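Local coordinates for histidine acid phosphatase (Bifidobacterium longum subsp. infantis, PDB 6RXD), which probably removes phosphate groups from myo-inositol polyphosphates, phytate among them, and from 2,3-bisphosphoglycerate, as a phytase of the histidine acid phosphatase family, at residues N212-F217 with Y355-S360; L188-V193 with Q372-D377; A222-A227 with P359-Q364. One frame throughout, in Å; residues are numbered along the deposited sequence.

Contact 1: N212-F217 with Y355-S360; sequences NNYQNF and YEKGPS
Y214 reaches from helix 206-220 to E356 and K357 near the C-terminal end of helix 339-357. This is a helix-to-helix contact in the branch 2 histidine phosphatase fold, made by one side chain on a backbone carbonyl. The interface is small, 89 Å² in all, and one tyrosine makes it. The CG of Y214 stands opposite the backbone N (chi1 164°). This swings the ring off its own helix and aims the hydroxyl at segment 355-360. Y214 OH donates a hydrogen bond of 2.6 Å to E356 O. The donor lies above the carbonyl plane, 39° out of it, and the C=O...donor angle is 139°. E356 O sits at the ring edge, near its plane, 3.4 Å from Y214 CZ. Next along the helix, Q215 turns to another partner, the backbone O of H191.

On the second segment, the side chain of E356 belongs to a zinc site with E228 and E352, seen in a structure of this protein. No zinc is bound there in this model. The three carboxylates lie close together, which would probably favour protonation of at least one. S360 OG bonds back to Y355 O at 2.6 Å. K357 sends its extended chain to a salt bridge with E401, and K357 CG packs 3.6 Å from Y214 OH.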
# COMPACT_ATOMS: atom_id res chain seq x y z
N ASN A 212 -15.47 12.01 -7.16
CA ASN A 212 -16.73 11.58 -7.76
C ASN A 212 -16.58 11.17 -9.23
O ASN A 212 -17.11 10.12 -9.64
CB ASN A 212 -17.78 12.69 -7.64
CG ASN A 212 -19.18 12.19 -7.90
OD1 ASN A 212 -19.62 11.20 -7.32
ND2 ASN A 212 -19.89 12.87 -8.79
N ASN A 213 -15.88 11.98 -10.01
CA ASN A 213 -15.65 11.65 -11.41
C ASN A 213 -14.86 10.35 -11.54
O ASN A 213 -15.14 9.54 -12.41
CB ASN A 213 -14.95 12.78 -12.16
CG ASN A 213 -15.79 14.04 -12.24
OD1 ASN A 213 -16.98 14.02 -11.91
ND2 ASN A 213 -15.19 15.14 -12.67
N TYR A 214 -13.90 10.14 -10.64
CA TYR A 214 -13.13 8.91 -10.67
C TYR A 214 -13.98 7.68 -10.34
O TYR A 214 -13.91 6.66 -11.04
CB TYR A 214 -11.91 9.00 -9.73
CG TYR A 214 -11.29 7.64 -9.42
CD1 TYR A 214 -10.40 7.04 -10.30
CD2 TYR A 214 -11.62 6.97 -8.25
CE1 TYR A 214 -9.83 5.79 -10.02
CE2 TYR A 214 -11.08 5.72 -7.97
CZ TYR A 214 -10.19 5.14 -8.86
OH TYR A 214 -9.67 3.90 -8.57
N GLN A 215 -14.78 7.75 -9.27
CA GLN A 215 -15.62 6.61 -8.92
C GLN A 215 -16.63 6.28 -10.03
O GLN A 215 -16.86 5.11 -10.33
CB GLN A 215 -16.33 6.84 -7.58
CG GLN A 215 -15.38 6.84 -6.38
CD GLN A 215 -14.76 5.48 -6.12
OE1 GLN A 215 -15.33 4.45 -6.49
NE2 GLN A 215 -13.61 5.46 -5.46
N ASN A 216 -17.21 7.32 -10.63
CA ASN A 216 -18.11 7.11 -11.77
C ASN A 216 -17.38 6.51 -12.97
O ASN A 216 -17.92 5.64 -13.67
CB ASN A 216 -18.83 8.40 -12.15
CG ASN A 216 -19.90 8.79 -11.15
OD1 ASN A 216 -20.43 7.94 -10.43
ND2 ASN A 216 -20.23 10.08 -11.10
N PHE A 217 -16.16 6.97 -13.20
CA PHE A 217 -15.36 6.45 -14.31
C PHE A 217 -15.11 4.95 -14.20
O PHE A 217 -15.43 4.20 -15.13
CB PHE A 217 -14.03 7.19 -14.40
CG PHE A 217 -13.16 6.68 -15.51
CD1 PHE A 217 -13.44 7.01 -16.83
CD2 PHE A 217 -12.06 5.87 -15.24
CE1 PHE A 217 -12.64 6.54 -17.86
CE2 PHE A 217 -11.26 5.40 -16.26
CZ PHE A 217 -11.55 5.74 -17.57
N TYR A 355 -5.76 -2.02 -13.33
CA TYR A 355 -6.80 -1.42 -14.17
C TYR A 355 -7.64 -0.36 -13.48
O TYR A 355 -8.10 0.59 -14.14
CB TYR A 355 -7.72 -2.50 -14.76
CG TYR A 355 -7.20 -3.12 -16.04
CD1 TYR A 355 -7.08 -2.36 -17.20
CD2 TYR A 355 -6.82 -4.46 -16.09
CE1 TYR A 355 -6.60 -2.92 -18.37
CE2 TYR A 355 -6.35 -5.02 -17.25
CZ TYR A 355 -6.23 -4.25 -18.39
OH TYR A 355 -5.77 -4.81 -19.55
N GLU A 356 -7.86 -0.51 -12.18
CA GLU A 356 -8.78 0.37 -11.47
C GLU A 356 -8.07 1.53 -10.78
O GLU A 356 -8.65 2.59 -10.56
CB GLU A 356 -9.58 -0.43 -10.44
CG GLU A 356 -10.49 -1.48 -11.05
CD GLU A 356 -11.13 -2.39 -10.01
OE1 GLU A 356 -11.17 -2.01 -8.81
OE2 GLU A 356 -11.59 -3.48 -10.38
N LYS A 357 -6.80 1.32 -10.43
CA LYS A 357 -6.07 2.26 -9.58
C LYS A 357 -4.69 2.67 -10.09
O LYS A 357 -4.10 3.63 -9.59
CB LYS A 357 -5.93 1.65 -8.17
CG LYS A 357 -7.30 1.33 -7.55
CD LYS A 357 -7.22 0.44 -6.30
CE LYS A 357 -8.61 0.14 -5.77
NZ LYS A 357 -8.58 -0.70 -4.52
N GLY A 358 -4.17 1.94 -11.07
CA GLY A 358 -2.83 2.18 -11.57
C GLY A 358 -2.85 2.83 -12.94
O GLY A 358 -3.80 3.54 -13.28
N PRO A 359 -1.81 2.58 -13.75
CA PRO A 359 -1.74 3.20 -15.08
C PRO A 359 -2.93 2.81 -15.96
O PRO A 359 -3.37 3.60 -16.81
CB PRO A 359 -0.45 2.62 -15.66
CG PRO A 359 0.39 2.30 -14.46
CD PRO A 359 -0.60 1.81 -13.43
N SER A 360 -3.43 1.59 -15.75
CA SER A 360 -4.59 1.08 -16.49
C SER A 360 -4.36 1.16 -18.00
O SER A 360 -3.22 1.03 -18.46
CB SER A 360 -5.86 1.84 -16.07
OG SER A 360 -7.04 1.14 -16.49

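Contact 2: L188-V193 with Q372-D377; sequences LYFHKV and QPLLDD
This is a buried apolar contact of L188 and F190 with P373 and L374. It joins the end of helix 185-188 and the loop after it to the first turn of helix 372-386. No hydrogen bond crosses it, and 177 Å² of surface is buried. F190 begins the bend of a type I turn that runs from Y189 to K192. Its CG lies between the backbone N and the carbonyl carbon (chi1 42°), and the ring extends over to the helix. F190 CE2 meets L374 CB at 3.9 Å, in an oblique approach. The root of the same side chain serves a second neighbour: F190 CB lies 4.5 Å from P373 CG. L188 takes part by its far end alone. Its CB points away from the helix, but one methyl comes back, and L188 CD2 touches L374 CD1 at 4.1 Å.

The helix start carries a link of its own. Q372 NE2 donates to D376 OD1, one turn on, at 2.9 Å and nearly straight (173°). The oxygen lies in the amide plane of Q372, while the donor comes from above the carboxylate plane.

Around the contact, F190 also packs on T402 and P405 of helix 400-410, and P373 on I210 of helix 206-220. L188 and L374 both rest on R396 of strand 391-398, and D377 makes a salt bridge with the same arginine.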
# COMPACT_ATOMS: atom_id res chain seq x y z
N LEU A 188 -4.80 12.70 0.95
CA LEU A 188 -4.50 11.33 1.35
C LEU A 188 -5.68 10.37 1.24
O LEU A 188 -5.58 9.20 1.62
CB LEU A 188 -3.93 11.31 2.77
CG LEU A 188 -2.71 12.21 3.00
CD1 LEU A 188 -2.34 12.27 4.48
CD2 LEU A 188 -1.51 11.72 2.19
N TYR A 189 -6.80 10.86 0.73
CA TYR A 189 -7.95 10.00 0.46
C TYR A 189 -8.74 10.60 -0.70
O TYR A 189 -9.97 10.73 -0.64
CB TYR A 189 -8.83 9.88 1.71
CG TYR A 189 -9.48 8.53 1.91
CD1 TYR A 189 -10.84 8.34 1.63
CD2 TYR A 189 -8.76 7.45 2.39
CE1 TYR A 189 -11.44 7.11 1.83
CE2 TYR A 189 -9.36 6.21 2.60
CZ TYR A 189 -10.70 6.06 2.32
OH TYR A 189 -11.29 4.83 2.51
N PHE A 190 -8.02 10.97 -1.76
CA PHE A 190 -8.61 11.70 -2.88
C PHE A 190 -9.47 10.82 -3.78
O PHE A 190 -10.11 11.33 -4.71
CB PHE A 190 -7.51 12.38 -3.72
CG PHE A 190 -6.29 11.51 -3.95
CD1 PHE A 190 -6.35 10.40 -4.79
CD2 PHE A 190 -5.09 11.82 -3.33
CE1 PHE A 190 -5.22 9.59 -5.00
CE2 PHE A 190 -3.96 11.02 -3.53
CZ PHE A 190 -4.03 9.91 -4.36
N HIS A 191 -9.48 9.52 -3.51
CA HIS A 191 -10.12 8.56 -4.41
C HIS A 191 -11.59 8.34 -4.08
O HIS A 191 -12.31 7.68 -4.82
CB HIS A 191 -9.35 7.24 -4.40
CG HIS A 191 -9.28 6.60 -3.04
ND1 HIS A 191 -8.54 7.13 -2.01
CD2 HIS A 191 -9.89 5.50 -2.55
CE1 HIS A 191 -8.68 6.36 -0.94
NE2 HIS A 191 -9.50 5.37 -1.24
N LYS A 192 -12.05 8.91 -2.97
CA LYS A 192 -13.45 8.72 -2.54
C LYS A 192 -14.06 10.00 -2.02
O LYS A 192 -13.37 10.84 -1.45
CB LYS A 192 -13.54 7.66 -1.44
CG LYS A 192 -13.50 6.25 -1.96
CD LYS A 192 -13.62 5.25 -0.83
CE LYS A 192 -13.61 3.83 -1.37
NZ LYS A 192 -13.30 2.84 -0.29
N VAL A 193 -15.37 10.13 -2.20
CA VAL A 193 -16.08 11.28 -1.67
C VAL A 193 -16.20 11.17 -0.15
O VAL A 193 -16.05 12.16 0.57
CB VAL A 193 -17.47 11.42 -2.32
CG1 VAL A 193 -18.35 12.40 -1.54
CG2 VAL A 193 -17.33 11.87 -3.77
N GLN A 372 -3.25 14.12 -8.32
CA GLN A 372 -2.75 15.48 -8.49
C GLN A 372 -2.75 16.35 -7.21
O GLN A 372 -1.79 17.07 -6.97
CB GLN A 372 -3.46 16.20 -9.64
CG GLN A 372 -2.77 17.49 -10.08
CD GLN A 372 -1.39 17.24 -10.67
OE1 GLN A 372 -1.22 16.35 -11.51
NE2 GLN A 372 -0.40 17.99 -10.21
N PRO A 373 -3.81 16.26 -6.38
CA PRO A 373 -3.78 17.07 -5.15
C PRO A 373 -2.59 16.73 -4.25
O PRO A 373 -2.10 17.62 -3.55
CB PRO A 373 -5.07 16.68 -4.43
CG PRO A 373 -5.98 16.21 -5.50
CD PRO A 373 -5.14 15.64 -6.60
N LEU A 374 -2.15 15.47 -4.25
CA LEU A 374 -1.02 15.08 -3.42
C LEU A 374 0.29 15.59 -4.03
O LEU A 374 1.15 16.12 -3.32
CB LEU A 374 -0.96 13.56 -3.25
CG LEU A 374 0.22 13.05 -2.42
CD1 LEU A 374 0.23 13.67 -1.03
CD2 LEU A 374 0.15 11.53 -2.34
N LEU A 375 0.44 15.43 -5.34
CA LEU A 375 1.60 15.97 -6.03
C LEU A 375 1.64 17.50 -5.88
O LEU A 375 2.70 18.07 -5.63
CB LEU A 375 1.60 15.56 -7.51
CG LEU A 375 2.76 16.11 -8.35
CD1 LEU A 375 4.11 15.81 -7.70
CD2 LEU A 375 2.69 15.50 -9.75
N ASP A 376 0.49 18.15 -6.01
CA ASP A 376 0.41 19.59 -5.74
C ASP A 376 0.93 19.90 -4.34
O ASP A 376 1.69 20.85 -4.16
CB ASP A 376 -1.03 20.11 -5.85
CG ASP A 376 -1.53 20.20 -7.29
OD1 ASP A 376 -0.71 20.09 -8.23
OD2 ASP A 376 -2.75 20.40 -7.47
N ASP A 377 0.52 19.12 -3.35
CA ASP A 377 0.93 19.42 -1.98
C ASP A 377 2.41 19.11 -1.73
O ASP A 377 3.06 19.77 -0.92
CB ASP A 377 0.08 18.65 -0.96
CG ASP A 377 0.09 19.31 0.40
OD1 ASP A 377 -0.31 20.50 0.47
OD2 ASP A 377 0.52 18.68 1.39

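Contact 3: A222-A227 with P359-Q364; sequences ATIAGA and PSYAGQ
Y361 lays its ring against T223 and I224 in the first turn of helix 222-232. The side chain starts with CG between the backbone N and the carbonyl carbon (chi1 71°), which turns the ring broadside to the helix. Y361 CB is 4.1 Å from T223 CG2. Y361 CG comes closer to that methyl, 3.7 Å from T223 CG2, and both CD atoms lie near the methyl too. Further out, T223 CB takes over. Y361 CE2 is 3.7 Å from T223 CB. It also meets I224 CG1 at 3.9 Å, and there the isoleucine comes to the ring edge, near its plane. At the ring's other edge, on the same face, Y361 CE1 has T223 OG1 and CB as neighbours. Y361 CZ lies 4.0 Å from T223 OG1. The tip, Y361 OH, is hydrogen-bonded to D221 OD1, just before the helix segment. D221 OD2 also bonds I224 N, so one carboxylate ties the tyrosine to the helix start.

The main interaction is a CH-pi contact. T223 CB stands 3.8 Å from the centroid of the Y361 ring, only 12° off the ring normal. Q364 CG covers the opposite face, 3.5 Å above the plane of the Y361 ring. A leucine in place of Y361 would probably leave T223 and Q364 without the flat surface they share, and D221 without its hydroxyl partner. I224 also places CG1 and CD1 beside S360 OG.

Q364 NE2 donates to Y361 O at 3.2 Å, in the carbonyl plane and on a lone pair. That bond spans a type II beta turn from Y361 to Q364, with G363 at its third position at a positive phi, as is usual for this turn.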
# COMPACT_ATOMS: atom_id res chain seq x y z
N ALA A 222 -16.12 0.77 -20.02
CA ALA A 222 -16.31 -0.47 -20.78
C ALA A 222 -15.01 -1.24 -20.98
O ALA A 222 -15.02 -2.47 -21.02
CB ALA A 222 -16.96 -0.17 -22.13
N THR A 223 -13.89 -0.53 -21.11
CA THR A 223 -12.61 -1.20 -21.34
C THR A 223 -12.17 -1.94 -20.09
O THR A 223 -11.81 -3.11 -20.16
CB THR A 223 -11.52 -0.21 -21.78
OG1 THR A 223 -11.95 0.43 -22.99
CG2 THR A 223 -10.22 -0.95 -22.05
N ILE A 224 -12.22 -1.26 -18.95
CA ILE A 224 -11.88 -1.89 -17.68
C ILE A 224 -12.78 -3.11 -17.41
O ILE A 224 -12.29 -4.16 -17.02
CB ILE A 224 -11.96 -0.89 -16.50
CG1 ILE A 224 -10.83 0.14 -16.63
CG2 ILE A 224 -11.87 -1.61 -15.15
CD1 ILE A 224 -10.97 1.39 -15.76
N ALA A 225 -14.08 -2.96 -17.65
CA ALA A 225 -15.02 -4.04 -17.43
C ALA A 225 -14.71 -5.23 -18.33
O ALA A 225 -14.72 -6.38 -17.87
CB ALA A 225 -16.45 -3.56 -17.66
N GLY A 226 -14.42 -4.96 -19.60
CA GLY A 226 -14.14 -6.03 -20.55
C GLY A 226 -12.82 -6.73 -20.27
O GLY A 226 -12.73 -7.95 -20.37
N ALA A 227 -11.79 -5.95 -19.93
CA ALA A 227 -10.48 -6.51 -19.65
C ALA A 227 -10.56 -7.40 -18.41
O ALA A 227 -9.93 -8.47 -18.36
CB ALA A 227 -9.45 -5.41 -19.45
N PRO A 359 -1.81 2.58 -13.75
CA PRO A 359 -1.74 3.20 -15.08
C PRO A 359 -2.93 2.81 -15.96
O PRO A 359 -3.37 3.60 -16.81
CB PRO A 359 -0.45 2.62 -15.66
CG PRO A 359 0.39 2.30 -14.46
CD PRO A 359 -0.60 1.81 -13.43
N SER A 360 -3.43 1.59 -15.75
CA SER A 360 -4.59 1.08 -16.49
C SER A 360 -4.36 1.16 -18.00
O SER A 360 -3.22 1.03 -18.46
CB SER A 360 -5.86 1.84 -16.07
OG SER A 360 -7.04 1.14 -16.49
N TYR A 361 -5.42 1.35 -18.77
CA TYR A 361 -5.33 1.21 -20.22
C TYR A 361 -4.95 2.50 -20.96
O TYR A 361 -5.23 3.60 -20.48
CB TYR A 361 -6.64 0.61 -20.79
CG TYR A 361 -7.85 1.54 -20.77
CD1 TYR A 361 -8.12 2.39 -21.83
CD2 TYR A 361 -8.73 1.55 -19.69
CE1 TYR A 361 -9.23 3.22 -21.83
CE2 TYR A 361 -9.83 2.38 -19.67
CZ TYR A 361 -10.08 3.22 -20.74
OH TYR A 361 -11.19 4.04 -20.73
N ALA A 362 -4.32 2.35 -22.12
CA ALA A 362 -3.88 3.49 -22.92
C ALA A 362 -5.07 4.27 -23.46
O ALA A 362 -6.07 3.68 -23.87
CB ALA A 362 -2.98 3.03 -24.05
N GLY A 363 -4.95 5.59 -23.49
CA GLY A 363 -6.02 6.43 -23.99
C GLY A 363 -6.79 7.15 -22.90
O GLY A 363 -7.74 7.89 -23.18
N GLN A 364 -6.41 6.92 -21.64
CA GLN A 364 -7.03 7.61 -20.51
C GLN A 364 -6.00 7.94 -19.44
O GLN A 364 -4.95 7.29 -19.36
CB GLN A 364 -8.18 6.77 -19.92
CG GLN A 364 -7.74 5.41 -19.32
CD GLN A 364 -7.15 5.53 -17.91
OE1 GLN A 364 -7.62 6.32 -17.08
NE2 GLN A 364 -6.11 4.75 -17.64

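In the fold
Along the chain the first segments come in the order 188-193, 212-217, 222-227. The second segments follow as 355-360 (contact 1), 359-364 (contact 3) and 372-377 (contact 2). Contacts 1 and 3 are close, with centres about 9 Å apart, and share P359 and S360. F217 and Y355 pack against Y361, I224 and A227. Contact 2 lies about 13 Å from contact 1, centre to centre, joined by a probable hydrogen bond from Q215 NE2 to H191 O. Contacts 2 and 3, centres about 21 Å apart, do not touch. Together they run from the central sheet to helix 222-232. Contacts 1 and 3 thus involve the helices of E356 and E228, whose zinc site is empty in this model.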